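Rab GDP-dissociation inhibitor (Saccharomyces cerevisiae, PDB 2BCG) regulates GDP/GTP exchange on Rab GTPases such as Sec4 by blocking GDP release, and extracts GDP-bound Ypt7 from vacuolar membranes. Local coordinates at residues Q246-A249 with R250-A253; V280-L284 with G285-A289; E424-T427 with D428-D432. All coordinates share one frame; numbering follows the deposited sequence.

In the fold
The three contacts follow one another along the chain without overlap: about two turns of helix 243-254, the tip of the hairpin formed by strands 276-282 and 285-288, and the start of helix 424-438. Contacts 1 and 3 have centres 18 Å apart and share neighbours, since both helices lay side chains on helices 21-32 and 96-104. Contact 2 is 21 Å from contact 1 and 29 Å from contact 3, centre to centre, and leans on strands 37-40 and 258-260 of the five-stranded parallel sheet, whose strand order is consistent with the Rossmann-like family. Contact 1 lies in the region that interacts with Ypt1, whereas contact 3 touches no other protein chain of the assembly.

Contact 1 (Q246-A249 with R250-A253)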
loop_
_atom_site.group_PDB
_atom_site.type_symbol
_atom_site.label_atom_id
_atom_site.label_comp_id
_atom_site.label_asym_id
_atom_site.label_seq_id
_atom_site.Cartn_x
_atom_site.Cartn_y
_atom_site.Cartn_z
ATOM N N GLN A 246 0.895 0.669 -5.038
ATOM C CA GLN A 246 1.317 -0.252 -6.109
ATOM C C GLN A 246 0.173 -1.214 -6.452
ATOM O O GLN A 246 -0.050 -1.544 -7.620
ATOM C CB GLN A 246 2.575 -1.021 -5.709
ATOM C CG GLN A 246 3.805 -0.098 -5.712
ATOM C CD GLN A 246 5.067 -0.846 -5.352
ATOM O OE1 GLN A 246 5.524 -1.717 -6.081
ATOM N NE2 GLN A 246 5.619 -0.527 -4.204
ATOM N N GLY A 247 -0.565 -1.625 -5.426
ATOM C CA GLY A 247 -1.666 -2.552 -5.659
ATOM C C GLY A 247 -2.824 -1.914 -6.395
ATOM O O GLY A 247 -3.448 -2.536 -7.289
ATOM N N PHE A 248 -3.171 -0.690 -6.000
ATOM C CA PHE A 248 -4.256 0.007 -6.701
ATOM C C PHE A 248 -3.831 0.388 -8.127
ATOM O O PHE A 248 -4.683 0.421 -9.036
ATOM C CB PHE A 248 -4.775 1.187 -5.884
ATOM C CG PHE A 248 -5.672 0.744 -4.758
ATOM C CD1 PHE A 248 -7.017 0.387 -5.016
ATOM C CD2 PHE A 248 -5.162 0.591 -3.463
ATOM C CE1 PHE A 248 -7.847 -0.063 -3.978
ATOM C CE2 PHE A 248 -5.989 0.104 -2.420
ATOM C CZ PHE A 248 -7.342 -0.191 -2.675
ATOM N N ALA A 249 -2.545 0.686 -8.328
ATOM C CA ALA A 249 -2.027 0.953 -9.695
ATOM C C ALA A 249 -2.169 -0.304 -10.559
ATOM O O ALA A 249 -2.544 -0.221 -11.737
ATOM C CB ALA A 249 -0.564 1.398 -9.646
ATOM N N ARG A 250 -1.865 -1.466 -9.975
ATOM C CA ARG A 250 -2.066 -2.715 -10.718
ATOM C C ARG A 250 -3.576 -2.894 -11.081
ATOM O O ARG A 250 -3.905 -3.234 -12.238
ATOM C CB ARG A 250 -1.529 -3.904 -9.943
ATOM C CG ARG A 250 -1.766 -5.192 -10.713
ATOM C CD ARG A 250 -1.158 -6.362 -10.010
ATOM N NE ARG A 250 -1.481 -7.569 -10.765
ATOM C CZ ARG A 250 -0.778 -7.992 -11.827
ATOM N NH1 ARG A 250 0.336 -7.343 -12.244
ATOM N NH2 ARG A 250 -1.198 -9.079 -12.470
ATOM N N LEU A 251 -4.483 -2.619 -10.114
ATOM C CA LEU A 251 -5.947 -2.701 -10.398
ATOM C C LEU A 251 -6.297 -1.795 -11.590
ATOM O O LEU A 251 -6.986 -2.207 -12.544
ATOM C CB LEU A 251 -6.746 -2.270 -9.165
ATOM C CG LEU A 251 -8.262 -2.247 -9.365
ATOM C CD1 LEU A 251 -8.868 -3.654 -9.428
ATOM C CD2 LEU A 251 -8.879 -1.425 -8.233
ATOM N N SER A 252 -5.803 -0.563 -11.556
ATOM C CA SER A 252 -6.059 0.349 -12.664
ATOM C C SER A 252 -5.513 -0.226 -13.989
ATOM O O SER A 252 -6.218 -0.211 -15.004
ATOM C CB SER A 252 -5.407 1.706 -12.406
ATOM O OG SER A 252 -5.764 2.595 -13.439
ATOM N N ALA A 253 -4.279 -0.718 -13.968
ATOM C CA ALA A 253 -3.655 -1.263 -15.211
ATOM C C ALA A 253 -4.473 -2.433 -15.762
ATOM O O ALA A 253 -4.689 -2.550 -16.967
ATOM C CB ALA A 253 -2.220 -1.692 -14.917
#
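Phe248 turns CG away from its carbonyl carbon (chi1 -77°), while Leu251, one turn on, carries CG anti to the backbone N (chi1 177°); the two side chains then run side by side in the same direction. Their touch is light: Phe248 CD1 is 4.1 Å from Leu251 CD2, which approaches the ring obliquely. Underneath runs regular alpha-helical i to i+4 bonding. Arg250 N donates to Gln246 O, Leu251 N to Gly247 O, and Ala253 N to Ala249 O, and the row is completed by Ser252 N, 2.9 Å from Phe248 O.

Polar ends leave the helix for other partners. Arg250 stretches from CG to NE, and its NH2 makes a salt bridge with an acidic side chain of a bound partner protein; Gln246 OE1 takes a hydrogen bond from the backbone of that same chain. This stretch thus offers a polar face to the partner, in the region known to interact with Ypt1. On the inner side, Phe248 packs against both helix 21-32 and helix 96-104, Ser252 OG is hydrogen-bonded to Ser27 and Ser31 of the former, and Ala249 and Ser252 rest on Tyr259 of strand 258-260.

Contact 2 (V280-L284 with G285-A289); sequences VKTKL and GTFKA
Four backbone bonds tie Val280-Thr282 to Gly285-Phe287. Val280 and Phe287 form a hydrogen-bonded antiparallel pair, with Val280 N 2.9 Å from Phe287 O and Phe287 N donating in return to Val280 O; both donors lie nearly along the C=O axis. Thr282 and Gly285 pair likewise, but less evenly: Thr282 N reaches Gly285 O at 2.8 Å, while Gly285 N sits well above the carbonyl plane of Thr282 O. Val280 O also receives a CA-H...O contact from Thr286 CA at 3.3 Å.

Together these bonds define a two-residue beta hairpin whose type I turn, Thr282 to Gly285, has Lys283 and Leu284 at its corners. Gly285 has a positive phi (134°), and a CB there would be jammed against Leu284 O, which calls for glycine.

Side-chain hydrogen bonding centres on Thr282. Its OG1 stands between the backbone N and the carbonyl carbon (chi1 73°), from where it accepts from Leu284 N at 3.1 Å, an ST turn, and donates to Gly285 O at 3.0 Å. Gly285 O is therefore gripped by two donors of one residue.

Apolar and van der Waals packing gathers round the Phe287 ring. Gly285 C lies over one face, offset toward the rim; Leu284 CB comes within 4.2 Å of Phe287 CZ, and Thr282 OG1 approaches Phe287 CE1 obliquely. Val280 CG2 lies loosely beside Phe287 CB, on the same hairpin face. Beyond the hairpin, Phe287 rests on Leu38 and Met260, and Val280 on Ile40, all on strands of the parallel sheet. On the other face of the hairpin, Lys281 CG passes Thr286 OG1 at 3.6 Å.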
loop_
_atom_site.group_PDB
_atom_site.type_symbol
_atom_site.label_atom_id
_atom_site.label_comp_id
_atom_site.label_asym_id
_atom_site.label_seq_id
_atom_site.Cartn_x
_atom_site.Cartn_y
_atom_site.Cartn_z
ATOM N N VAL A 280 -1.624 17.629 -20.662
ATOM C CA VAL A 280 -0.235 17.804 -20.206
ATOM C C VAL A 280 0.734 17.536 -21.359
ATOM O O VAL A 280 0.454 16.698 -22.225
ATOM C CB VAL A 280 0.131 16.891 -18.985
ATOM C CG1 VAL A 280 -0.712 17.258 -17.779
ATOM C CG2 VAL A 280 0.010 15.422 -19.329
ATOM N N LYS A 281 1.865 18.249 -21.356
ATOM C CA LYS A 281 2.960 17.983 -22.284
ATOM C C LYS A 281 4.099 17.319 -21.521
ATOM O O LYS A 281 4.488 17.754 -20.427
ATOM C CB LYS A 281 3.439 19.294 -22.918
ATOM C CG LYS A 281 4.538 19.171 -23.985
ATOM C CD LYS A 281 4.932 20.568 -24.525
ATOM C CE LYS A 281 6.046 20.522 -25.566
ATOM N NZ LYS A 281 6.213 21.882 -26.210
ATOM N N THR A 282 4.628 16.249 -22.112
ATOM C CA THR A 282 5.709 15.493 -21.521
ATOM C C THR A 282 6.737 15.176 -22.606
ATOM O O THR A 282 6.474 15.420 -23.789
ATOM C CB THR A 282 5.173 14.160 -20.938
ATOM O OG1 THR A 282 4.866 13.285 -22.019
ATOM C CG2 THR A 282 3.903 14.345 -20.058
ATOM N N LYS A 283 7.888 14.627 -22.190
ATOM C CA LYS A 283 8.929 14.132 -23.100
ATOM C C LYS A 283 8.423 13.063 -24.061
ATOM O O LYS A 283 9.048 12.800 -25.088
ATOM C CB LYS A 283 10.111 13.569 -22.289
ATOM C CG LYS A 283 9.787 12.297 -21.500
ATOM C CD LYS A 283 10.938 11.888 -20.590
ATOM C CE LYS A 283 10.636 10.556 -19.919
ATOM N NZ LYS A 283 11.705 10.140 -18.972
ATOM N N LEU A 284 7.294 12.437 -23.714
ATOM C CA LEU A 284 6.686 11.368 -24.535
ATOM C C LEU A 284 5.566 11.862 -25.449
ATOM O O LEU A 284 5.046 11.107 -26.265
ATOM C CB LEU A 284 6.159 10.230 -23.647
ATOM C CG LEU A 284 7.188 9.448 -22.817
ATOM C CD1 LEU A 284 6.489 8.358 -22.010
ATOM C CD2 LEU A 284 8.267 8.851 -23.716
ATOM N N GLY A 285 5.184 13.126 -25.303
ATOM C CA GLY A 285 4.118 13.703 -26.112
ATOM C C GLY A 285 3.114 14.492 -25.295
ATOM O O GLY A 285 3.292 14.705 -24.095
ATOM N N THR A 286 2.054 14.912 -25.965
ATOM C CA THR A 286 1.007 15.692 -25.342
ATOM C C THR A 286 -0.239 14.798 -25.221
ATOM O O THR A 286 -0.655 14.141 -26.179
ATOM C CB THR A 286 0.755 16.975 -26.142
ATOM O OG1 THR A 286 1.943 17.788 -26.061
ATOM C CG2 THR A 286 -0.433 17.730 -25.571
ATOM N N PHE A 287 -0.794 14.767 -24.010
ATOM C CA PHE A 287 -1.923 13.901 -23.669
ATOM C C PHE A 287 -3.072 14.760 -23.171
ATOM O O PHE A 287 -2.844 15.721 -22.440
ATOM C CB PHE A 287 -1.502 12.878 -22.610
ATOM C CG PHE A 287 -0.288 12.089 -23.026
ATOM C CD1 PHE A 287 0.941 12.263 -22.398
ATOM C CD2 PHE A 287 -0.354 11.251 -24.131
ATOM C CE1 PHE A 287 2.092 11.562 -22.841
ATOM C CE2 PHE A 287 0.782 10.551 -24.576
ATOM C CZ PHE A 287 2.003 10.715 -23.933
ATOM N N LYS A 288 -4.293 14.418 -23.599
ATOM C CA LYS A 288 -5.476 15.242 -23.294
ATOM C C LYS A 288 -6.555 14.461 -22.557
ATOM O O LYS A 288 -6.762 13.291 -22.820
ATOM C CB LYS A 288 -6.048 15.836 -24.586
ATOM C CG LYS A 288 -5.064 16.798 -25.269
ATOM C CD LYS A 288 -5.666 17.345 -26.526
ATOM C CE LYS A 288 -4.811 18.460 -27.099
ATOM N NZ LYS A 288 -5.333 18.888 -28.443
ATOM N N ALA A 289 -7.267 15.148 -21.659
ATOM C CA ALA A 289 -8.429 14.557 -20.987
ATOM C C ALA A 289 -9.296 15.709 -20.472
ATOM O O ALA A 289 -8.786 16.804 -20.245
ATOM C CB ALA A 289 -7.993 13.681 -19.838
#

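Contact 3 (E424-T427 with D428-D432); sequences ESMT and DDVKD
Over one face of the Asp428 carboxylate sits Glu424 O, almost straight above CG at 3.3 Å, so that an acceptor rather than a donor looks down on the flat group. Water 1 meets this carboxylate at OD2, displaced from its plane on the same side as Glu424 O, and Lys431 NZ stands farther out beyond OD2. The setting is the first two turns of the alpha-helix 424-438, with backbone bonds from Asp428, Asp429, Val430 and Lys431 to the carbonyls four residues earlier. Acidic groups near this amino-terminal end would probably be favoured by the helix dipole.

Water 1 draws the side chains of the first turn to those of the second. It donates to Asp428 OD2 at 2.7 Å and accepts from Lys431 NZ at 3.0 Å; Thr427 OG1 is 2.7 Å from it, and a weak bond goes on to Glu424 OE2. That carboxylate oxygen has a firmer partner in the backbone N of Glu96, at the start of helix 96-104. Lys431 bends at chi3 (-78°), folding its chain back over Thr427 O, with CE 3.6 Å from that oxygen, and so brings NZ round to the water and to a long salt bridge with Asp428 OD2. Replacing Lys431 by an alanine removes the ammonium group, which would probably leave water 1 without that donor and Asp428 OD2 without its distant positive charge.

Asp429 turns elsewhere, its OD2 accepting a hydrogen bond from the backbone N of Arg415. Met426 and Val430 give the helix an apolar strip: Met426 lies against Ile21 and Ile25 of helix 21-32 and Leu97 of helix 96-104. The two side chains run alongside each other in the same direction, with Met426 SD 3.8 Å from Val430 CG2.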
loop_
_atom_site.group_PDB
_atom_site.type_symbol
_atom_site.label_atom_id
_atom_site.label_comp_id
_atom_site.label_asym_id
_atom_site.label_seq_id
_atom_site.Cartn_x
_atom_site.Cartn_y
_atom_site.Cartn_z
ATOM N N GLU A 424 -8.259 6.501 7.741
ATOM C CA GLU A 424 -9.664 6.872 7.514
ATOM C C GLU A 424 -9.817 8.241 6.847
ATOM O O GLU A 424 -10.674 8.414 5.958
ATOM C CB GLU A 424 -10.469 6.786 8.808
ATOM C CG GLU A 424 -11.824 6.186 8.623
ATOM C CD GLU A 424 -11.830 4.774 8.001
ATOM O OE1 GLU A 424 -10.852 3.978 8.141
ATOM O OE2 GLU A 424 -12.837 4.470 7.350
ATOM N N SER A 425 -9.011 9.230 7.238
ATOM C CA SER A 425 -9.156 10.544 6.596
ATOM C C SER A 425 -8.722 10.489 5.101
ATOM O O SER A 425 -9.218 11.275 4.276
ATOM C CB SER A 425 -8.404 11.650 7.345
ATOM O OG SER A 425 -7.012 11.393 7.329
ATOM N N MET A 426 -7.833 9.560 4.745
ATOM C CA MET A 426 -7.393 9.402 3.346
ATOM C C MET A 426 -8.559 8.821 2.538
ATOM O O MET A 426 -8.841 9.324 1.448
ATOM C CB MET A 426 -6.117 8.538 3.269
ATOM C CG MET A 426 -5.544 8.282 1.858
ATOM S SD MET A 426 -6.479 7.007 0.936
ATOM C CE MET A 426 -6.013 5.537 1.915
ATOM N N THR A 427 -9.278 7.824 3.077
ATOM C CA THR A 427 -10.438 7.287 2.329
ATOM C C THR A 427 -11.602 8.291 2.302
ATOM O O THR A 427 -12.374 8.332 1.342
ATOM C CB THR A 427 -10.894 5.905 2.807
ATOM O OG1 THR A 427 -11.057 5.927 4.216
ATOM C CG2 THR A 427 -9.838 4.872 2.447
ATOM N N ASP A 428 -11.748 9.086 3.355
ATOM C CA ASP A 428 -12.716 10.204 3.290
ATOM C C ASP A 428 -12.392 11.085 2.084
ATOM O O ASP A 428 -13.308 11.521 1.362
ATOM C CB ASP A 428 -12.732 11.048 4.575
ATOM C CG ASP A 428 -13.358 10.316 5.741
ATOM O OD1 ASP A 428 -13.200 10.830 6.875
ATOM O OD2 ASP A 428 -14.011 9.266 5.542
ATOM N N ASP A 429 -11.093 11.378 1.888
ATOM C CA ASP A 429 -10.653 12.231 0.779
ATOM C C ASP A 429 -10.943 11.534 -0.559
ATOM O O ASP A 429 -11.500 12.142 -1.479
ATOM C CB ASP A 429 -9.159 12.548 0.903
ATOM C CG ASP A 429 -8.729 13.733 0.056
ATOM O OD1 ASP A 429 -9.596 14.611 -0.253
ATOM O OD2 ASP A 429 -7.526 13.807 -0.276
ATOM N N VAL A 430 -10.592 10.256 -0.689
ATOM C CA VAL A 430 -10.968 9.507 -1.903
ATOM C C VAL A 430 -12.472 9.628 -2.218
ATOM O O VAL A 430 -12.854 9.921 -3.340
ATOM C CB VAL A 430 -10.610 8.020 -1.733
ATOM C CG1 VAL A 430 -11.270 7.123 -2.818
ATOM C CG2 VAL A 430 -9.074 7.861 -1.741
ATOM N N LYS A 431 -13.317 9.378 -1.220
ATOM C CA LYS A 431 -14.780 9.367 -1.454
ATOM C C LYS A 431 -15.249 10.753 -1.857
ATOM O O LYS A 431 -16.087 10.907 -2.779
ATOM C CB LYS A 431 -15.540 8.924 -0.197
ATOM C CG LYS A 431 -15.509 7.406 0.037
ATOM C CD LYS A 431 -16.308 6.919 1.288
ATOM C CE LYS A 431 -15.568 7.157 2.604
ATOM N NZ LYS A 431 -16.238 6.553 3.820
ATOM N N ASP A 432 -14.701 11.775 -1.202
ATOM C CA ASP A 432 -15.085 13.144 -1.504
ATOM C C ASP A 432 -14.662 13.508 -2.935
ATOM O O ASP A 432 -15.462 14.072 -3.700
ATOM C CB ASP A 432 -14.461 14.099 -0.476
ATOM C CG ASP A 432 -14.836 15.531 -0.728
ATOM O OD1 ASP A 432 -13.924 16.401 -0.769
ATOM O OD2 ASP A 432 -16.065 15.800 -0.928
HETATM O O HOH W 1 -13.509 6.714 4.994
#